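Local coordinates for protein esterase (Thermotoga maritima, PDB 3DOH) that hydrolyses carboxylic esters as a thermostable esterase, probably through an alpha/beta-hydrolase domain that is joined to an immunoglobulin-like N-terminal domain, at residues Leu11-Phe16 with Glu136-Ile141; Cys23-Glu28 with Leu83-Glu88. All coordinates share one frame; numbering follows the deposited sequence.

Contact 1: Leu11-Phe16 with Glu136-Ile141; sequences LITKVF and EKHLII. With SO4 (sulfate ion), chain F; SO4 (sulfate ion), chain G.
Leu11-Phe16 and Glu136-Ile141 form the parallel pairing of strands 8-16 and 129-139 in the immunoglobulin-like part of the esterase. The strand axes approach to 4.8 Å at 23°, and three backbone bonds set the register: Lys137 N to Leu11 O, Thr13 N to Lys137 O and Leu139 N to Thr13 O. Past them a water takes over, accepting from Val15 N and donating to Leu139 O. On one face, Ile12 CG2 meets Leu139 CD1, while Ile12 CD1 lies beside Lys137 CB at 3.8 Å. On the other, Thr13 and His138 run alongside each other. Thr13 OG1, between backbone N and carbonyl carbon (chi1 65°), sits at the imidazole edge, 3.1 Å from His138 CD2, and is hydrogen-bonded to Glu20. His138 NE2 donates to Glu136 OE1 at 2.7 Å; the bond is nearly straight (175°), lies in the ring plane and uses the anti lone pair of that oxygen. His138 ND1 donates to O4 of one sulfate at 2.6 Å. Further on, the side chains of Ile141 and Val15 cross at about a right angle, Ile141 CD1 meeting Val15 CG2. Lys137 NZ reaches a second sulfate, like the first probably from the crystallisation liquor, and forms a salt bridge with Asp142. In the crystal, bonds at both ring nitrogens hold the rotation of His138, and carboxylate and sulfate would probably favour the protonated imidazole; Arg105, paired with Glu136 OE1, would partly offset that carboxylate's charge.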
loop_
_atom_site.group_PDB
_atom_site.type_symbol
_atom_site.label_atom_id
_atom_site.label_comp_id
_atom_site.label_asym_id
_atom_site.label_seq_id
_atom_site.Cartn_x
_atom_site.Cartn_y
_atom_site.Cartn_z
ATOM N N LEU A 11 22.771 -12.899 24.515
ATOM C CA LEU A 11 21.433 -12.399 24.346
ATOM C C LEU A 11 21.168 -11.258 25.301
ATOM O O LEU A 11 21.266 -11.442 26.506
ATOM C CB LEU A 11 20.484 -13.542 24.663
ATOM C CG LEU A 11 20.050 -14.414 23.487
ATOM C CD1 LEU A 11 21.115 -14.458 22.411
ATOM C CD2 LEU A 11 19.590 -15.802 23.953
ATOM N N ILE A 12 20.854 -10.075 24.791
ATOM C CA ILE A 12 20.495 -8.976 25.675
ATOM C C ILE A 12 18.961 -8.890 25.775
ATOM O O ILE A 12 18.264 -8.739 24.735
ATOM C CB ILE A 12 21.083 -7.615 25.206
ATOM C CG1 ILE A 12 22.531 -7.757 24.725
ATOM C CG2 ILE A 12 20.945 -6.553 26.314
ATOM C CD1 ILE A 12 23.529 -8.138 25.841
ATOM N N THR A 13 18.445 -9.018 27.004
ATOM C CA THR A 13 17.026 -8.831 27.295
ATOM C C THR A 13 16.862 -7.587 28.100
ATOM O O THR A 13 17.783 -7.163 28.820
ATOM C CB THR A 13 16.339 -10.003 28.102
ATOM O OG1 THR A 13 16.900 -10.126 29.425
ATOM C CG2 THR A 13 16.436 -11.347 27.365
ATOM N N LYS A 14 15.671 -7.005 28.001
ATOM C CA LYS A 14 15.373 -5.774 28.673
ATOM C C LYS A 14 13.877 -5.819 28.979
ATOM O O LYS A 14 13.090 -6.403 28.193
ATOM C CB LYS A 14 15.709 -4.652 27.711
ATOM C CG LYS A 14 15.575 -3.264 28.261
ATOM C CD LYS A 14 15.232 -2.336 27.133
ATOM C CE LYS A 14 15.723 -0.940 27.379
ATOM N NZ LYS A 14 17.191 -0.861 27.142
ATOM N N VAL A 15 13.446 -5.221 30.083
ATOM C CA VAL A 15 12.019 -5.299 30.385
ATOM C C VAL A 15 11.287 -4.112 29.742
ATOM O O VAL A 15 11.511 -2.933 30.127
ATOM C CB VAL A 15 11.710 -5.421 31.917
ATOM C CG1 VAL A 15 10.214 -5.592 32.170
ATOM C CG2 VAL A 15 12.498 -6.577 32.553
ATOM N N PHE A 16 10.426 -4.427 28.766
ATOM C CA PHE A 16 9.643 -3.412 28.067
ATOM C C PHE A 16 8.223 -3.345 28.666
ATOM O O PHE A 16 7.793 -4.281 29.378
ATOM C CB PHE A 16 9.580 -3.707 26.568
ATOM C CG PHE A 16 10.878 -3.531 25.866
ATOM C CD1 PHE A 16 11.736 -4.623 25.676
ATOM C CD2 PHE A 16 11.284 -2.263 25.416
ATOM C CE1 PHE A 16 12.976 -4.463 25.038
ATOM C CE2 PHE A 16 12.509 -2.085 24.793
ATOM C CZ PHE A 16 13.352 -3.172 24.579
ATOM N N GLU A 136 22.941 -15.163 28.485
ATOM C CA GLU A 136 21.954 -14.115 28.486
ATOM C C GLU A 136 22.598 -12.981 29.294
ATOM O O GLU A 136 23.579 -13.209 29.979
ATOM C CB GLU A 136 20.652 -14.633 29.101
ATOM C CG GLU A 136 20.167 -15.977 28.499
ATOM C CD GLU A 136 18.737 -16.362 28.904
ATOM O OE1 GLU A 136 18.088 -15.586 29.619
ATOM O OE2 GLU A 136 18.245 -17.434 28.500
ATOM N N LYS A 137 22.102 -11.756 29.174
ATOM C CA LYS A 137 22.474 -10.624 30.062
ATOM C C LYS A 137 21.136 -9.938 30.257
ATOM O O LYS A 137 20.538 -9.520 29.260
ATOM C CB LYS A 137 23.442 -9.655 29.342
ATOM C CG LYS A 137 24.415 -8.856 30.193
ATOM C CD LYS A 137 23.868 -7.494 30.611
ATOM C CE LYS A 137 24.969 -6.574 31.256
ATOM N NZ LYS A 137 25.141 -6.727 32.780
ATOM N N HIS A 138 20.678 -9.822 31.500
ATOM C CA HIS A 138 19.338 -9.317 31.778
ATOM C C HIS A 138 19.387 -7.891 32.313
ATOM O O HIS A 138 19.602 -7.672 33.505
ATOM C CB HIS A 138 18.619 -10.229 32.774
ATOM C CG HIS A 138 18.614 -11.673 32.377
ATOM N ND1 HIS A 138 19.014 -12.680 33.228
ATOM C CD2 HIS A 138 18.256 -12.278 31.219
ATOM C CE1 HIS A 138 18.904 -13.843 32.611
ATOM N NE2 HIS A 138 18.446 -13.627 31.392
ATOM N N LEU A 139 19.187 -6.923 31.424
ATOM C CA LEU A 139 19.590 -5.547 31.686
ATOM C C LEU A 139 18.665 -4.885 32.702
ATOM O O LEU A 139 17.591 -4.396 32.352
ATOM C CB LEU A 139 19.609 -4.738 30.387
ATOM C CG LEU A 139 20.919 -4.755 29.597
ATOM C CD1 LEU A 139 20.800 -3.907 28.339
ATOM C CD2 LEU A 139 22.075 -4.280 30.461
ATOM N N ILE A 140 19.089 -4.873 33.961
ATOM C CA ILE A 140 18.318 -4.240 35.024
ATOM C C ILE A 140 17.703 -5.280 35.954
ATOM O O ILE A 140 17.576 -5.055 37.157
ATOM C CB ILE A 140 17.198 -3.349 34.454
ATOM C CG1 ILE A 140 17.783 -2.300 33.505
ATOM C CG2 ILE A 140 16.423 -2.683 35.580
ATOM C CD1 ILE A 140 18.539 -1.194 34.209
ATOM N N ILE A 141 17.322 -6.421 35.387
ATOM C CA ILE A 141 16.896 -7.566 36.183
ATOM C C ILE A 141 18.077 -8.206 36.906
ATOM O O ILE A 141 17.905 -8.868 37.929
ATOM C CB ILE A 141 16.202 -8.631 35.313
ATOM C CG1 ILE A 141 14.762 -8.214 35.009
ATOM C CG2 ILE A 141 16.235 -9.986 36.003
ATOM C CD1 ILE A 141 13.987 -9.236 34.207
HETATM S S SO4 F . 22.537 -3.208 33.850
HETATM O O1 SO4 F . 22.889 -4.603 33.593
HETATM O O2 SO4 F . 23.411 -2.307 33.116
HETATM O O3 SO4 F . 22.693 -2.901 35.247
HETATM O O4 SO4 F . 21.153 -2.939 33.489
HETATM S S SO4 G . 19.785 -12.644 36.756
HETATM O O1 SO4 G . 18.515 -13.341 36.957
HETATM O O2 SO4 G . 20.795 -13.675 36.493
HETATM O O3 SO4 G . 20.150 -11.850 37.938
HETATM O O4 SO4 G . 19.684 -11.747 35.598
HETATM O O HOH W 1 14.919 -4.003 31.942
#

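Contact 2: Cys23-Glu28 with Leu83-Glu88; sequences CAVVIE and LELSTE
Val25 O accepts Leu83 N at 2.8 Å, with the donor nearly in line with the carbonyl (C=O...N angle 163°), and Val25 N returns a bond to Leu83 O at 2.9 Å. This reciprocal couple makes Val25 and Leu83 an antiparallel hydrogen-bonded pair; Ala24 and Glu84 form the adjoining non-hydrogen-bonded one, and Leu85 N donates to Cys23 O at 2.8 Å. The axes, 160° apart, confirm the antiparallel course of these two strands of the immunoglobulin-like domain. On the face that carries Val25, Leu83 and Leu85, apolar groups meet. Leu83 CD1 meets Val25 CG1 from alongside and, at 4.1 Å, Ile27 CD1 from an oblique direction. Leu85 has CG anti to its carbonyl carbon (chi1 -45°), which brings CG to 3.7 Å from Cys23 O and lets CD1 reach Val25 CG2 at 4.1 Å. Val45 of strand 43-48 packs on Val25 and Leu83, and Ile58 of strand 53-64 on Leu85. Replacing Leu85 with an alanine would probably open a gap beside Val25 CG2 and thin the apolar cover over Cys23 O. The chemistry is thus divided: three main-chain bonds pair the strands, while Val25, Ile27, Leu83 and Leu85 give this face an apolar surface against strands 43-48 and 53-64.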
loop_
_atom_site.group_PDB
_atom_site.type_symbol
_atom_site.label_atom_id
_atom_site.label_comp_id
_atom_site.label_asym_id
_atom_site.label_seq_id
_atom_site.Cartn_x
_atom_site.Cartn_y
_atom_site.Cartn_z
ATOM N N CYS A 23 16.314 -7.807 23.070
ATOM C CA CYS A 23 16.443 -6.581 22.291
ATOM C C CYS A 23 17.783 -6.507 21.578
ATOM O O CYS A 23 17.937 -5.786 20.601
ATOM C CB CYS A 23 16.247 -5.352 23.180
ATOM S SG CYS A 23 17.524 -5.160 24.411
ATOM N N ALA A 24 18.772 -7.247 22.050
ATOM C CA ALA A 24 20.018 -7.235 21.307
ATOM C C ALA A 24 20.783 -8.540 21.431
ATOM O O ALA A 24 20.508 -9.351 22.307
ATOM C CB ALA A 24 20.863 -6.057 21.706
ATOM N N VAL A 25 21.696 -8.755 20.505
ATOM C CA VAL A 25 22.605 -9.859 20.563
ATOM C C VAL A 25 23.981 -9.220 20.458
ATOM O O VAL A 25 24.240 -8.426 19.543
ATOM C CB VAL A 25 22.339 -10.837 19.397
ATOM C CG1 VAL A 25 23.543 -11.680 19.133
ATOM C CG2 VAL A 25 21.131 -11.704 19.688
ATOM N N VAL A 26 24.835 -9.537 21.423
ATOM C CA VAL A 26 26.221 -9.050 21.436
ATOM C C VAL A 26 27.230 -10.184 21.213
ATOM O O VAL A 26 27.249 -11.182 21.946
ATOM C CB VAL A 26 26.558 -8.338 22.769
ATOM C CG1 VAL A 26 28.027 -8.055 22.873
ATOM C CG2 VAL A 26 25.777 -7.030 22.901
ATOM N N ILE A 27 28.084 -10.016 20.213
ATOM C CA ILE A 27 29.093 -11.023 19.895
ATOM C C ILE A 27 30.451 -10.504 20.336
ATOM O O ILE A 27 30.817 -9.399 19.979
ATOM C CB ILE A 27 29.140 -11.335 18.373
ATOM C CG1 ILE A 27 27.712 -11.607 17.823
ATOM C CG2 ILE A 27 30.181 -12.450 18.103
ATOM C CD1 ILE A 27 27.510 -11.406 16.343
ATOM N N GLU A 28 31.175 -11.287 21.137
ATOM C CA GLU A 28 32.552 -10.927 21.517
ATOM C C GLU A 28 33.508 -11.627 20.573
ATOM O O GLU A 28 33.670 -12.857 20.632
ATOM C CB GLU A 28 32.894 -11.273 22.980
ATOM C CG GLU A 28 34.351 -10.911 23.348
ATOM C CD GLU A 28 34.671 -10.947 24.860
ATOM O OE1 GLU A 28 34.273 -11.878 25.594
ATOM O OE2 GLU A 28 35.358 -10.012 25.314
ATOM N N LEU A 83 24.175 -6.244 17.790
ATOM C CA LEU A 83 23.143 -6.359 16.791
ATOM C C LEU A 83 21.871 -5.999 17.508
ATOM O O LEU A 83 21.423 -6.749 18.368
ATOM C CB LEU A 83 23.026 -7.819 16.344
ATOM C CG LEU A 83 24.250 -8.525 15.760
ATOM C CD1 LEU A 83 23.854 -9.916 15.415
ATOM C CD2 LEU A 83 24.780 -7.783 14.538
ATOM N N GLU A 84 21.283 -4.860 17.192
ATOM C CA GLU A 84 20.047 -4.487 17.837
ATOM C C GLU A 84 18.861 -5.118 17.102
ATOM O O GLU A 84 18.876 -5.273 15.890
ATOM C CB GLU A 84 19.998 -2.962 17.955
ATOM C CG GLU A 84 18.727 -2.308 17.461
ATOM C CD GLU A 84 18.297 -1.136 18.323
ATOM O OE1 GLU A 84 19.179 -0.458 18.921
ATOM O OE2 GLU A 84 17.060 -0.922 18.416
ATOM N N LEU A 85 17.832 -5.502 17.835
ATOM C CA LEU A 85 16.684 -6.216 17.241
ATOM C C LEU A 85 15.339 -5.477 17.373
ATOM O O LEU A 85 15.072 -4.851 18.386
ATOM C CB LEU A 85 16.582 -7.621 17.845
ATOM C CG LEU A 85 17.915 -8.380 17.943
ATOM C CD1 LEU A 85 17.669 -9.616 18.769
ATOM C CD2 LEU A 85 18.511 -8.744 16.561
ATOM N N SER A 86 14.489 -5.564 16.357
ATOM C CA SER A 86 13.210 -4.888 16.434
ATOM C C SER A 86 12.448 -5.392 17.603
ATOM O O SER A 86 12.194 -6.567 17.715
ATOM C CB SER A 86 12.331 -5.060 15.177
ATOM O OG SER A 86 11.110 -4.306 15.339
ATOM N N THR A 87 12.049 -4.484 18.463
ATOM C CA THR A 87 11.188 -4.861 19.570
ATOM C C THR A 87 9.760 -5.151 19.124
ATOM O O THR A 87 8.956 -5.497 19.933
ATOM C CB THR A 87 11.239 -3.821 20.711
ATOM O OG1 THR A 87 9.900 -3.429 21.049
ATOM C CG2 THR A 87 12.000 -2.559 20.276
ATOM N N GLU A 88 9.458 -5.026 17.840
ATOM C CA GLU A 88 8.108 -5.211 17.334
ATOM C C GLU A 88 7.990 -6.565 16.672
ATOM O O GLU A 88 6.928 -6.934 16.173
ATOM C CB GLU A 88 7.758 -4.130 16.303
ATOM C CG GLU A 88 7.330 -2.795 16.895
ATOM C CD GLU A 88 8.522 -1.941 17.372
ATOM O OE1 GLU A 88 9.692 -2.266 16.993
ATOM O OE2 GLU A 88 8.293 -0.944 18.122
#

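Overall arrangement
From the N terminus, strand 8-16 supplies the first half of contact 1 and strand 19-29, next in sequence, the first half of contact 2. Contact 2 closes its loop when strand 80-85 returns; contact 1 closes only after strand 129-139 arrives, so contact 2 is nested inside it. The centres are 11 Å apart, and the two meet directly: Ile12 N lies 2.6 Å from Ala24 O and Ile12 O 2.7 Å from Cys23 N, both probable hydrogen bonds, at a classic beta bulge where Cys23 and Ala24 face Ile12. Four neighbouring strands, 129-139, 8-16, 19-29 and 80-85, are thereby joined, and the side chain of Ile141 packs against helix 192-195.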